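Local coordinates for protein uncharacterized RNA methyltransferase pyrab10780 (Pyrococcus abyssi, PDB 2JJQ) that catalyses the S-adenosyl-L-methionine-dependent methylation of uridine 54 in tRNA at C5, giving 5-methyluridine, at residues Leu281-Ser286 / Gly305-Lys310; Leu258-Tyr263 / Ala309-Asn314; Ser275-Asn280 / Val407-Phe412. One frame throughout, in Å; residues are numbered along the deposited sequence.

Contact 1 (Leu281-Ser286 / Gly305-Lys310); sequences LVRKVS and GIYLAK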
ATOM      1  N   LEU A 281       2.861 -12.840  -2.404  1.00 11.45           N
ATOM      2  CA  LEU A 281       3.050 -12.630  -0.951  1.00 11.42           C
ATOM      3  C   LEU A 281       2.316 -13.694  -0.142  1.00 11.41           C
ATOM      4  O   LEU A 281       2.894 -14.323   0.745  1.00 11.01           O
ATOM      5  CB  LEU A 281       2.549 -11.202  -0.611  1.00 12.16           C
ATOM      6  CG  LEU A 281       2.610 -10.790   0.854  1.00 16.86           C
ATOM      7  CD1 LEU A 281       4.068 -10.876   1.280  1.00 21.09           C
ATOM      8  CD2 LEU A 281       2.026  -9.378   0.934  1.00 19.36           C
ATOM      9  N   VAL A 282       1.046 -13.970  -0.464  1.00 11.00           N
ATOM     10  CA  VAL A 282       0.310 -15.010   0.304  1.00 12.22           C
ATOM     11  C   VAL A 282       0.894 -16.390   0.015  1.00 13.22           C
ATOM     12  O   VAL A 282       0.939 -17.210   0.895  1.00 13.65           O
ATOM     13  CB  VAL A 282      -1.227 -15.001   0.088  1.00 13.98           C
ATOM     14  CG1 VAL A 282      -1.783 -13.661   0.555  1.00 11.59           C
ATOM     15  CG2 VAL A 282      -1.629 -15.206  -1.395  1.00 10.77           C
ATOM     16  N   ARG A 283       1.320 -16.638  -1.225  1.00 11.99           N
ATOM     17  CA  ARG A 283       1.937 -17.945  -1.539  1.00 13.45           C
ATOM     18  C   ARG A 283       3.217 -18.087  -0.729  1.00 14.15           C
ATOM     19  O   ARG A 283       3.473 -19.166  -0.164  1.00 14.16           O
ATOM     20  CB  ARG A 283       2.257 -18.019  -3.022  1.00 12.58           C
ATOM     21  CG  ARG A 283       1.002 -18.157  -3.872  1.00 11.19           C
ATOM     22  CD  ARG A 283       1.483 -18.229  -5.351  1.00 13.00           C
ATOM     23  NE  ARG A 283       0.346 -18.353  -6.260  1.00 14.37           N
ATOM     24  CZ  ARG A 283       0.501 -18.365  -7.583  1.00 17.54           C
ATOM     25  NH1 ARG A 283       1.752 -18.257  -8.098  1.00 17.25           N
ATOM     26  NH2 ARG A 283      -0.564 -18.477  -8.377  1.00 16.99           N
ATOM     27  N   LYS A 284       3.993 -16.995  -0.657  1.00 12.98           N
ATOM     28  CA  LYS A 284       5.302 -17.072   0.028  1.00 15.08           C
ATOM     29  C   LYS A 284       5.099 -17.343   1.487  1.00 14.85           C
ATOM     30  O   LYS A 284       5.801 -18.173   2.033  1.00 14.52           O
ATOM     31  CB  LYS A 284       6.139 -15.790  -0.118  1.00 16.25           C
ATOM     32  CG  LYS A 284       7.571 -15.920   0.488  1.00 15.50           C
ATOM     33  CD  LYS A 284       8.405 -16.789  -0.553  1.00 19.30           C
ATOM     34  CE  LYS A 284       9.765 -17.175  -0.145  1.00 28.31           C
ATOM     35  NZ  LYS A 284      10.255 -18.154  -1.210  1.00 27.34           N
ATOM     36  N   VAL A 285       4.181 -16.607   2.127  1.00 13.50           N
ATOM     37  CA  VAL A 285       3.854 -16.879   3.527  1.00 14.66           C
ATOM     38  C   VAL A 285       3.427 -18.324   3.730  1.00 14.94           C
ATOM     39  O   VAL A 285       3.917 -18.980   4.673  1.00 15.55           O
ATOM     40  CB  VAL A 285       2.826 -15.892   4.091  1.00 14.64           C
ATOM     41  CG1 VAL A 285       2.363 -16.317   5.523  1.00 13.58           C
ATOM     42  CG2 VAL A 285       3.459 -14.427   4.064  1.00 12.74           C
ATOM     43  N   SER A 286       2.584 -18.843   2.839  1.00 14.51           N
ATOM     44  CA  SER A 286       2.082 -20.217   3.023  1.00 16.46           C
ATOM     45  C   SER A 286       3.225 -21.209   2.900  1.00 17.22           C
ATOM     46  O   SER A 286       3.132 -22.321   3.429  1.00 18.14           O
ATOM     47  CB  SER A 286       0.968 -20.600   2.032  1.00 16.62           C
ATOM     48  OG  SER A 286       1.479 -20.725   0.735  1.00 23.10           O
ATOM     49  N   GLY A 305      -4.122 -15.170   6.964  1.00 11.70           N
ATOM     50  CA  GLY A 305      -4.841 -16.178   7.750  1.00 12.70           C
ATOM     51  C   GLY A 305      -5.895 -16.905   6.944  1.00 11.46           C
ATOM     52  O   GLY A 305      -6.011 -18.130   7.042  1.00 13.39           O
ATOM     53  N   ILE A 306      -6.592 -16.183   6.068  1.00 13.49           N
ATOM     54  CA  ILE A 306      -7.669 -16.802   5.330  1.00 13.08           C
ATOM     55  C   ILE A 306      -7.073 -17.720   4.262  1.00 12.50           C
ATOM     56  O   ILE A 306      -7.595 -18.809   4.017  1.00 11.97           O
ATOM     57  CB  ILE A 306      -8.581 -15.778   4.735  1.00 14.91           C
ATOM     58  CG1 ILE A 306      -9.326 -15.044   5.881  1.00 17.90           C
ATOM     59  CG2 ILE A 306      -9.629 -16.439   3.784  1.00 14.49           C
ATOM     60  CD1 ILE A 306      -9.907 -13.742   5.432  1.00 24.75           C
ATOM     61  N   TYR A 307      -6.013 -17.245   3.626  1.00 10.78           N
ATOM     62  CA  TYR A 307      -5.347 -18.010   2.546  1.00 10.45           C
ATOM     63  C   TYR A 307      -4.819 -19.305   3.183  1.00 10.64           C
ATOM     64  O   TYR A 307      -4.953 -20.414   2.645  1.00 11.22           O
ATOM     65  CB  TYR A 307      -4.208 -17.226   1.942  1.00 10.95           C
ATOM     66  CG  TYR A 307      -3.632 -17.878   0.716  1.00 11.73           C
ATOM     67  CD1 TYR A 307      -4.154 -17.564  -0.563  1.00 12.18           C
ATOM     68  CD2 TYR A 307      -2.578 -18.813   0.812  1.00 11.81           C
ATOM     69  CE1 TYR A 307      -3.624 -18.157  -1.736  1.00 14.61           C
ATOM     70  CE2 TYR A 307      -2.077 -19.398  -0.349  1.00 14.33           C
ATOM     71  CZ  TYR A 307      -2.601 -19.097  -1.590  1.00 14.74           C
ATOM     72  OH  TYR A 307      -2.075 -19.720  -2.729  1.00 16.43           O
ATOM     73  N   LEU A 308      -4.216 -19.185   4.342  1.00 11.00           N
ATOM     74  CA  LEU A 308      -3.694 -20.326   5.001  1.00 11.60           C
ATOM     75  C   LEU A 308      -4.795 -21.305   5.429  1.00 12.76           C
ATOM     76  O   LEU A 308      -4.600 -22.527   5.357  1.00 13.08           O
ATOM     77  CB  LEU A 308      -2.839 -19.947   6.204  1.00 11.46           C
ATOM     78  CG  LEU A 308      -1.461 -19.376   5.832  1.00 13.75           C
ATOM     79  CD1 LEU A 308      -0.680 -19.179   7.105  1.00 19.13           C
ATOM     80  CD2 LEU A 308      -0.685 -20.281   4.944  1.00 19.09           C
ATOM     81  N   ALA A 309      -5.908 -20.783   5.933  1.00 12.00           N
ATOM     82  CA  ALA A 309      -7.059 -21.626   6.283  1.00 11.68           C
ATOM     83  C   ALA A 309      -7.523 -22.391   5.016  1.00 11.21           C
ATOM     84  O   ALA A 309      -7.851 -23.585   5.069  1.00 13.46           O
ATOM     85  CB  ALA A 309      -8.208 -20.744   6.830  1.00 10.37           C
ATOM     86  N   LYS A 310      -7.566 -21.724   3.885  1.00 11.68           N
ATOM     87  CA  LYS A 310      -7.926 -22.396   2.604  1.00 12.03           C
ATOM     88  C   LYS A 310      -6.951 -23.549   2.261  1.00 15.04           C
ATOM     89  O   LYS A 310      -7.381 -24.612   1.717  1.00 14.98           O
ATOM     90  CB  LYS A 310      -7.971 -21.406   1.427  1.00 11.87           C
ATOM     91  CG  LYS A 310      -8.609 -22.037   0.181  1.00 13.77           C
ATOM     92  CD  LYS A 310     -10.142 -21.968   0.200  1.00 15.04           C
ATOM     93  CE  LYS A 310     -10.693 -22.496  -1.160  1.00 17.47           C
ATOM     94  NZ  LYS A 310     -12.164 -22.515  -1.037  1.00 21.49           N
TER
HETATM   95  O   HOH W   1       0.354 -21.818  -1.925  1.00 46.90           O

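Contact 2 (Leu258-Tyr263 / Ala309-Asn314); sequences LDDVDY and AKRGFN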
ATOM      1  N   LEU A 258      -7.267 -13.982  -4.728  1.00 11.98           N
ATOM      2  CA  LEU A 258      -5.859 -14.443  -4.806  1.00 11.41           C
ATOM      3  C   LEU A 258      -5.850 -15.949  -4.921  1.00 12.32           C
ATOM      4  O   LEU A 258      -6.210 -16.647  -3.978  1.00 11.91           O
ATOM      5  CB  LEU A 258      -5.111 -14.034  -3.521  1.00 11.03           C
ATOM      6  CG  LEU A 258      -5.219 -12.512  -3.185  1.00  9.98           C
ATOM      7  CD1 LEU A 258      -4.203 -12.254  -2.000  1.00 13.14           C
ATOM      8  CD2 LEU A 258      -4.889 -11.643  -4.385  1.00 13.21           C
ATOM      9  N   ASP A 259      -5.458 -16.440  -6.092  1.00 13.45           N
ATOM     10  CA  ASP A 259      -5.594 -17.868  -6.411  1.00 14.08           C
ATOM     11  C   ASP A 259      -7.079 -18.296  -6.263  1.00 15.24           C
ATOM     12  O   ASP A 259      -7.954 -17.856  -7.058  1.00 16.29           O
ATOM     13  CB  ASP A 259      -4.614 -18.693  -5.583  1.00 13.40           C
ATOM     14  CG  ASP A 259      -3.164 -18.496  -6.023  1.00 15.77           C
ATOM     15  OD1 ASP A 259      -2.911 -18.141  -7.207  1.00 17.43           O
ATOM     16  OD2 ASP A 259      -2.252 -18.692  -5.191  1.00 16.51           O
ATOM     17  N   ASP A 260      -7.405 -19.115  -5.260  1.00 14.19           N
ATOM     18  CA  ASP A 260      -8.792 -19.537  -5.079  1.00 15.26           C
ATOM     19  C   ASP A 260      -9.456 -18.883  -3.866  1.00 13.95           C
ATOM     20  O   ASP A 260     -10.504 -19.370  -3.386  1.00 16.04           O
ATOM     21  CB  ASP A 260      -8.852 -21.052  -4.926  1.00 16.31           C
ATOM     22  CG  ASP A 260      -7.971 -21.590  -3.790  1.00 19.20           C
ATOM     23  OD1 ASP A 260      -7.087 -20.898  -3.257  1.00 19.76           O
ATOM     24  OD2 ASP A 260      -8.153 -22.774  -3.438  1.00 20.82           O
ATOM     25  N   VAL A 261      -8.816 -17.851  -3.293  1.00 11.59           N
ATOM     26  CA  VAL A 261      -9.364 -17.280  -2.055  1.00 11.97           C
ATOM     27  C   VAL A 261      -9.968 -15.905  -2.338  1.00 12.88           C
ATOM     28  O   VAL A 261      -9.265 -15.072  -2.934  1.00 13.26           O
ATOM     29  CB  VAL A 261      -8.223 -17.163  -1.007  1.00 12.50           C
ATOM     30  CG1 VAL A 261      -8.741 -16.532   0.249  1.00 11.21           C
ATOM     31  CG2 VAL A 261      -7.616 -18.581  -0.726  1.00 14.51           C
ATOM     32  N   ASP A 262     -11.233 -15.668  -1.954  1.00 12.34           N
ATOM     33  CA  ASP A 262     -11.900 -14.393  -2.223  1.00 14.55           C
ATOM     34  C   ASP A 262     -11.754 -13.495  -0.985  1.00 14.37           C
ATOM     35  O   ASP A 262     -11.715 -14.006   0.150  1.00 15.87           O
ATOM     36  CB  ASP A 262     -13.383 -14.629  -2.491  1.00 16.41           C
ATOM     37  CG  ASP A 262     -13.667 -15.127  -3.904  1.00 21.39           C
ATOM     38  OD1 ASP A 262     -12.775 -15.116  -4.783  1.00 24.19           O
ATOM     39  OD2 ASP A 262     -14.827 -15.497  -4.129  1.00 28.00           O
ATOM     40  N   TYR A 263     -11.670 -12.184  -1.210  1.00 12.74           N
ATOM     41  CA  TYR A 263     -11.565 -11.199  -0.157  1.00 12.92           C
ATOM     42  C   TYR A 263     -12.521 -10.068  -0.493  1.00 12.13           C
ATOM     43  O   TYR A 263     -12.436  -9.500  -1.594  1.00 13.90           O
ATOM     44  CB  TYR A 263     -10.167 -10.617  -0.060  1.00 12.80           C
ATOM     45  CG  TYR A 263      -9.090 -11.633   0.254  1.00 13.44           C
ATOM     46  CD1 TYR A 263      -8.798 -11.948   1.566  1.00 12.77           C
ATOM     47  CD2 TYR A 263      -8.392 -12.294  -0.765  1.00 12.93           C
ATOM     48  CE1 TYR A 263      -7.815 -12.884   1.878  1.00 13.21           C
ATOM     49  CE2 TYR A 263      -7.367 -13.255  -0.462  1.00 10.74           C
ATOM     50  CZ  TYR A 263      -7.092 -13.508   0.876  1.00 14.15           C
ATOM     51  OH  TYR A 263      -6.113 -14.398   1.244  1.00 14.94           O
ATOM     52  N   ALA A 309      -5.908 -20.783   5.933  1.00 12.00           N
ATOM     53  CA  ALA A 309      -7.059 -21.626   6.283  1.00 11.68           C
ATOM     54  C   ALA A 309      -7.523 -22.391   5.016  1.00 11.21           C
ATOM     55  O   ALA A 309      -7.851 -23.585   5.069  1.00 13.46           O
ATOM     56  CB  ALA A 309      -8.208 -20.744   6.830  1.00 10.37           C
ATOM     57  N   LYS A 310      -7.566 -21.724   3.885  1.00 11.68           N
ATOM     58  CA  LYS A 310      -7.926 -22.396   2.604  1.00 12.03           C
ATOM     59  C   LYS A 310      -6.951 -23.549   2.261  1.00 15.04           C
ATOM     60  O   LYS A 310      -7.381 -24.612   1.717  1.00 14.98           O
ATOM     61  CB  LYS A 310      -7.971 -21.406   1.427  1.00 11.87           C
ATOM     62  CG  LYS A 310      -8.609 -22.037   0.181  1.00 13.77           C
ATOM     63  CD  LYS A 310     -10.142 -21.968   0.200  1.00 15.04           C
ATOM     64  CE  LYS A 310     -10.693 -22.496  -1.160  1.00 17.47           C
ATOM     65  NZ  LYS A 310     -12.164 -22.515  -1.037  1.00 21.49           N
ATOM     66  N   ARG A 311      -5.687 -23.363   2.637  1.00 13.62           N
ATOM     67  CA  ARG A 311      -4.596 -24.353   2.366  1.00 15.64           C
ATOM     68  C   ARG A 311      -4.603 -25.472   3.433  1.00 15.51           C
ATOM     69  O   ARG A 311      -3.821 -26.455   3.341  1.00 16.77           O
ATOM     70  CB  ARG A 311      -3.254 -23.618   2.387  1.00 15.25           C
ATOM     71  CG  ARG A 311      -3.043 -22.658   1.241  1.00 17.11           C
ATOM     72  CD  ARG A 311      -3.133 -23.373  -0.103  1.00 19.27           C
ATOM     73  NE  ARG A 311      -3.923 -22.421  -0.856  1.00 35.06           N
ATOM     74  CZ  ARG A 311      -5.117 -22.567  -1.403  1.00 30.02           C
ATOM     75  NH1 ARG A 311      -5.745 -23.736  -1.574  1.00 27.39           N
ATOM     76  NH2 ARG A 311      -5.618 -21.478  -1.921  1.00 34.96           N
ATOM     77  N   GLY A 312      -5.465 -25.347   4.434  1.00 14.85           N
ATOM     78  CA  GLY A 312      -5.716 -26.419   5.408  1.00 15.92           C
ATOM     79  C   GLY A 312      -5.108 -26.226   6.802  1.00 16.32           C
ATOM     80  O   GLY A 312      -5.185 -27.135   7.687  1.00 15.58           O
ATOM     81  N   PHE A 313      -4.492 -25.058   7.046  1.00 12.88           N
ATOM     82  CA  PHE A 313      -3.951 -24.798   8.365  1.00 12.54           C
ATOM     83  C   PHE A 313      -5.038 -24.472   9.358  1.00 14.73           C
ATOM     84  O   PHE A 313      -6.140 -24.056   8.970  1.00 15.26           O
ATOM     85  CB  PHE A 313      -2.940 -23.621   8.337  1.00 12.35           C
ATOM     86  CG  PHE A 313      -1.679 -23.939   7.563  1.00 11.75           C
ATOM     87  CD1 PHE A 313      -0.556 -24.492   8.210  1.00 15.06           C
ATOM     88  CD2 PHE A 313      -1.625 -23.737   6.192  1.00 13.18           C
ATOM     89  CE1 PHE A 313       0.607 -24.803   7.465  1.00 13.99           C
ATOM     90  CE2 PHE A 313      -0.478 -24.044   5.453  1.00 15.40           C
ATOM     91  CZ  PHE A 313       0.647 -24.572   6.099  1.00 16.54           C
ATOM     92  N   ASN A 314      -4.692 -24.620  10.632  1.00 13.78           N
ATOM     93  CA  ASN A 314      -5.537 -24.230  11.742  1.00 15.82           C
ATOM     94  C   ASN A 314      -5.167 -22.780  12.171  1.00 14.36           C
ATOM     95  O   ASN A 314      -4.102 -22.556  12.697  1.00 15.03           O
ATOM     96  CB  ASN A 314      -5.263 -25.233  12.862  1.00 16.18           C
ATOM     97  CG  ASN A 314      -5.951 -24.873  14.167  1.00 22.33           C
ATOM     98  OD1 ASN A 314      -6.368 -23.746  14.364  1.00 28.72           O
ATOM     99  ND2 ASN A 314      -6.027 -25.821  15.087  1.00 25.49           N
TER
HETATM  100  O   HOH W   2     -12.699 -19.825  -1.491  1.00 21.57           O

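Contact 3 (Ser275-Asn280 / Val407-Phe412); sequences SYQAVN and VALDMF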
ATOM      1  N   SER A 275      -2.345  -6.124  -6.429  1.00 11.36           N
ATOM      2  CA  SER A 275      -2.993  -7.440  -6.365  1.00 12.81           C
ATOM      3  C   SER A 275      -2.058  -8.511  -6.899  1.00 12.96           C
ATOM      4  O   SER A 275      -2.098  -9.662  -6.433  1.00 12.73           O
ATOM      5  CB  SER A 275      -4.304  -7.450  -7.158  1.00 13.64           C
ATOM      6  OG  SER A 275      -5.234  -6.568  -6.531  1.00 13.10           O
ATOM      7  N   TYR A 276      -1.218  -8.150  -7.877  1.00 12.83           N
ATOM      8  CA  TYR A 276      -0.418  -9.189  -8.582  1.00 13.94           C
ATOM      9  C   TYR A 276       0.638  -9.737  -7.688  1.00 14.55           C
ATOM     10  O   TYR A 276       0.801 -10.960  -7.555  1.00 14.03           O
ATOM     11  CB  TYR A 276       0.196  -8.614  -9.846  1.00 14.18           C
ATOM     12  CG  TYR A 276      -0.885  -8.402 -10.888  1.00 17.63           C
ATOM     13  CD1 TYR A 276      -1.274  -9.441 -11.723  1.00 21.39           C
ATOM     14  CD2 TYR A 276      -1.582  -7.190 -10.966  1.00 18.89           C
ATOM     15  CE1 TYR A 276      -2.312  -9.268 -12.665  1.00 22.57           C
ATOM     16  CE2 TYR A 276      -2.605  -7.012 -11.910  1.00 21.75           C
ATOM     17  CZ  TYR A 276      -2.962  -8.056 -12.736  1.00 23.84           C
ATOM     18  OH  TYR A 276      -3.955  -7.883 -13.693  1.00 26.31           O
ATOM     19  N   GLN A 277       1.310  -8.824  -7.002  1.00 14.20           N
ATOM     20  CA  GLN A 277       2.325  -9.252  -6.014  1.00 13.93           C
ATOM     21  C   GLN A 277       1.681  -9.837  -4.796  1.00 12.67           C
ATOM     22  O   GLN A 277       2.317 -10.615  -4.088  1.00 11.87           O
ATOM     23  CB  GLN A 277       3.049  -8.095  -5.447  1.00 17.34           C
ATOM     24  CG  GLN A 277       4.311  -7.776  -5.977  1.00 22.46           C
ATOM     25  CD  GLN A 277       5.419  -8.859  -6.043  1.00 16.63           C
ATOM     26  OE1 GLN A 277       5.258 -10.104  -5.922  1.00 16.98           O
ATOM     27  NE2 GLN A 277       6.561  -8.331  -6.384  1.00 14.61           N
ATOM     28  N   ALA A 278       0.457  -9.399  -4.480  1.00 11.67           N
ATOM     29  CA  ALA A 278      -0.219  -9.935  -3.294  1.00 11.54           C
ATOM     30  C   ALA A 278      -0.318 -11.453  -3.453  1.00 10.74           C
ATOM     31  O   ALA A 278      -0.302 -12.169  -2.471  1.00 10.27           O
ATOM     32  CB  ALA A 278      -1.588  -9.311  -3.162  1.00 12.11           C
ATOM     33  N   VAL A 279      -0.511 -11.923  -4.688  1.00 11.20           N
ATOM     34  CA  VAL A 279      -0.612 -13.366  -4.950  1.00 10.09           C
ATOM     35  C   VAL A 279       0.730 -13.992  -4.522  1.00 11.06           C
ATOM     36  O   VAL A 279       0.747 -15.021  -3.829  1.00 10.62           O
ATOM     37  CB  VAL A 279      -0.943 -13.666  -6.419  1.00 12.08           C
ATOM     38  CG1 VAL A 279      -0.817 -15.163  -6.706  1.00 13.00           C
ATOM     39  CG2 VAL A 279      -2.388 -13.161  -6.731  1.00 10.49           C
ATOM     40  N   ASN A 280       1.844 -13.396  -4.944  1.00 10.77           N
ATOM     41  CA  ASN A 280       3.157 -13.975  -4.543  1.00 11.80           C
ATOM     42  C   ASN A 280       3.353 -13.914  -3.021  1.00 12.27           C
ATOM     43  O   ASN A 280       3.935 -14.814  -2.433  1.00 11.47           O
ATOM     44  CB  ASN A 280       4.278 -13.227  -5.227  1.00 13.39           C
ATOM     45  CG  ASN A 280       4.358 -13.543  -6.696  1.00 14.76           C
ATOM     46  OD1 ASN A 280       3.843 -14.588  -7.159  1.00 16.67           O
ATOM     47  ND2 ASN A 280       5.017 -12.678  -7.446  1.00 14.53           N
ATOM     48  N   VAL A 407      13.124 -12.960   1.719  1.00 16.55           N
ATOM     49  CA  VAL A 407      13.002 -12.456   0.367  1.00 17.21           C
ATOM     50  C   VAL A 407      12.242 -11.143   0.465  1.00 16.07           C
ATOM     51  O   VAL A 407      11.506 -10.946   1.405  1.00 16.14           O
ATOM     52  CB  VAL A 407      12.197 -13.451  -0.487  1.00 17.77           C
ATOM     53  CG1 VAL A 407      12.400 -13.171  -1.931  1.00 22.69           C
ATOM     54  CG2 VAL A 407      12.701 -14.832  -0.207  1.00 22.54           C
ATOM     55  N   ALA A 408      12.470 -10.234  -0.476  1.00 14.44           N
ATOM     56  CA  ALA A 408      11.709  -8.995  -0.593  1.00 14.38           C
ATOM     57  C   ALA A 408      10.843  -9.115  -1.823  1.00 14.48           C
ATOM     58  O   ALA A 408      11.238  -9.738  -2.811  1.00 16.32           O
ATOM     59  CB  ALA A 408      12.633  -7.787  -0.788  1.00 14.07           C
ATOM     60  N   LEU A 409       9.648  -8.577  -1.742  1.00 14.10           N
ATOM     61  CA  LEU A 409       8.716  -8.600  -2.905  1.00 13.49           C
ATOM     62  C   LEU A 409       8.504  -7.141  -3.249  1.00 13.99           C
ATOM     63  O   LEU A 409       8.280  -6.308  -2.350  1.00 15.93           O
ATOM     64  CB  LEU A 409       7.390  -9.269  -2.586  1.00 14.44           C
ATOM     65  CG  LEU A 409       7.531 -10.778  -2.375  1.00 16.25           C
ATOM     66  CD1 LEU A 409       7.851 -10.912  -0.914  1.00 21.38           C
ATOM     67  CD2 LEU A 409       6.180 -11.447  -2.682  1.00 23.19           C
ATOM     68  N   ASP A 410       8.658  -6.810  -4.528  1.00 12.98           N
ATOM     69  CA  ASP A 410       8.383  -5.443  -4.935  1.00 14.23           C
ATOM     70  C   ASP A 410       6.858  -5.201  -4.960  1.00 13.84           C
ATOM     71  O   ASP A 410       6.193  -5.282  -6.007  1.00 14.43           O
ATOM     72  CB  ASP A 410       9.032  -5.080  -6.277  1.00 14.08           C
ATOM     73  CG  ASP A 410       8.874  -3.605  -6.575  1.00 15.99           C
ATOM     74  OD1 ASP A 410       8.692  -2.855  -5.595  1.00 16.85           O
ATOM     75  OD2 ASP A 410       8.820  -3.179  -7.749  1.00 17.76           O
ATOM     76  N   MET A 411       6.306  -4.885  -3.799  1.00 13.19           N
ATOM     77  CA  MET A 411       4.882  -4.631  -3.719  1.00 14.43           C
ATOM     78  C   MET A 411       4.594  -3.238  -4.262  1.00 14.27           C
ATOM     79  O   MET A 411       3.421  -2.905  -4.609  1.00 14.08           O
ATOM     80  CB  MET A 411       4.413  -4.753  -2.236  1.00 13.87           C
ATOM     81  CG  MET A 411       4.339  -6.266  -1.781  1.00 19.51           C
ATOM     82  SD  MET A 411       2.868  -7.121  -2.454  1.00 27.20           S
ATOM     83  CE  MET A 411       1.689  -5.772  -2.369  1.00 16.52           C
ATOM     84  N   PHE A 412       5.645  -2.419  -4.367  1.00 14.37           N
ATOM     85  CA  PHE A 412       5.442  -0.974  -4.586  1.00 14.46           C
ATOM     86  C   PHE A 412       6.325  -0.431  -5.731  1.00 14.71           C
ATOM     87  O   PHE A 412       7.182   0.447  -5.505  1.00 13.53           O
ATOM     88  CB  PHE A 412       5.759  -0.206  -3.311  1.00 13.96           C
ATOM     89  CG  PHE A 412       5.077  -0.763  -2.110  1.00 14.14           C
ATOM     90  CD1 PHE A 412       3.748  -0.532  -1.891  1.00 19.73           C
ATOM     91  CD2 PHE A 412       5.786  -1.531  -1.224  1.00 14.85           C
ATOM     92  CE1 PHE A 412       3.085  -1.063  -0.746  1.00 22.62           C
ATOM     93  CE2 PHE A 412       5.149  -2.073  -0.090  1.00 19.69           C
ATOM     94  CZ  PHE A 412       3.807  -1.830   0.143  1.00 20.65           C
TER

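Contact 1 (Leu281-Ser286 / Gly305-Lys310)
Val282 and Tyr307 meet between two helices of the Rossmann-like class I methyltransferase fold. Residues 281-286 belong to helix 275-288, which precedes strand 293-297, and residues 305-310 belong to helix 303-310, the helix of the beta-alpha-beta crossover from strand 293-297 to strand 314-319. The local axes cross at -60° and come within 9.7 Å; contact involves Val282, Arg283, Val285 and Ser286 on one helix and Tyr307 and Leu308 on the other.

The main apolar element is a CH-pi interaction. Val282 CG2 stands over one face of the Tyr307 ring, 3.7 Å from its centroid and 20° off the normal, displaced toward CD1 and CE1. Tyr307 holds CG anti to its own N (chi1 -172°), which carries the ring across to Val282, the two side chains crossing at about a right angle. Thr303, which binds the methyl donor, also touches Val282. Farther along the helices, Leu308 CD2 presses against Ser286 CB at 3.4 Å, tighter than a usual carbon-carbon contact, whereas Val285 CG1 meets Leu308 CD1 only loosely.

Polar groups line the outer margin. Arg283 extends its chain past the phenol, bringing CG within 3.6 Å of Tyr307 OH. Both polar ends turn to Asp259 on the neighbouring hairpin: the guanidinium through a salt bridge from NH2, the phenol through a hydrogen bond. One carboxylate thus bridges a residue of each helix. Ser286 OG donates to Arg283 O at 2.7 Å, a bond back within its own helix that holds the hydroxyl near the ring edge. A water lying in the plane of the Tyr307 ring completes the seam: it donates to Ser286 OG at 3.1 Å and, weakly, to Tyr307 OH at 3.3 Å.

Contact 2 (Leu258-Tyr263 / Ala309-Asn314)
A water links Lys310 NZ, which donates to it at 2.8 Å, to Asp260 O, which accepts from it at 2.9 Å. It joins the tip of a tight beta hairpin to the C-terminal end of helix 303-310. The hairpin, formed by strands 254-258 and 261-265, reverses through a type II' turn from Leu258 to Val261. Asp259 and Asp260 occupy the two corner positions, and the turn is closed by Val261 N bonding Leu258 O at 3.0 Å. On the other side, the helix terminates in a Schellman motif, in which Gly312, with its positive phi of 105°, returns its N to Ala309 O.

The Asp260 carboxylate faces the basic residues of this helix end. Arg311 NH1 donates to Asp260 OD2 at 3.2 Å, using the syn lone pair of that oxygen and staying in the guanidinium plane, as part of a salt bridge. Carboxylate and guanidinium are nearly coplanar, 19° apart, so they meet edge to edge; the second oxygen and Arg311 NH2 are modelled too close together, and the details of that half are doubtful. Arg311 reaches this place by bending at both chi2 and chi3, which also brings its guanidinium into a cation-pi interaction with Tyr307. Lys310 CE lies 3.4 Å from Asp260 OD2, but its ammonium bypasses the carboxylate on the way to the water. The two basic groups nearby would probably favour the charged form of Asp260.

Next to these polar groups, the side chains of Val261 and Lys310 run antiparallel alongside each other. Val261 also packs on Ile306 and Tyr307 of the same helix, and its CG2 rests 3.6 Å from Lys310 CB.

Contact 3 (Ser275-Asn280 / Val407-Phe412)
Gln277 reaches from the first turn of helix 275-288 into the bend that follows strand 403-409, where Met411 and Asp410 receive it. Its CB lies 3.2 Å from Met411 SD, a tight contact; the Met411 chain, bent at chi2 and chi3, brings its sulfur to the helix. The next carbon, CG, passes 3.1 Å from Asp410 O; with chi1 at -99°, off a staggered value, and a bend at chi2, the chain runs close by this carbonyl. The amide then divides its work. NE2 donates to Asp410 O at 3.1 Å with an N-H...O angle of 155°, approaching from above the carbonyl plane instead of along a lone pair, and it also bonds Val119 O on the edge strand 117-119. OE1 accepts from Asn280 ND2 at 3.0 Å, one helical turn on, which fixes the rotation of the amide. Leu409 CD2 fills the angle between the two amide side chains, 3.6 Å from both Gln277 OE1 and Asn280 CB.

Asp410, whose carboxylate is held by Tyr97 and Lys104, is the centre of an inverse gamma turn. Beyond it Met411 touches Glu419, the predicted proton acceptor, so the packing borders the probable active site. The bend leads toward strand 419-424, the antiparallel strand inserted between 403-409 and 381-386, as is characteristic of the class I methyltransferase fold.

In the fold
Following the chain from its N terminus, the hairpin segment 258-263 comes first, then helix 275-288, which supplies a segment to contact 3 and then one to contact 1. Contact 1 closes the shortest loop, around strand 293-297, and lies wholly within the long loop closed by contact 3. Contact 2 opens before that helix and closes at the end of helix 303-310, so it crosses contact 3; it shares Ala309 and Lys310 with contact 1. Together they tie the hairpin and the first crossover helix to one flank of helix 275-288, and the bend after strand 403-409 to another. Tyr307 packing on Tyr263 and Val261 joins contacts 1 and 2; Leu258 on Ala278 and Val279 joins contacts 2 and 3.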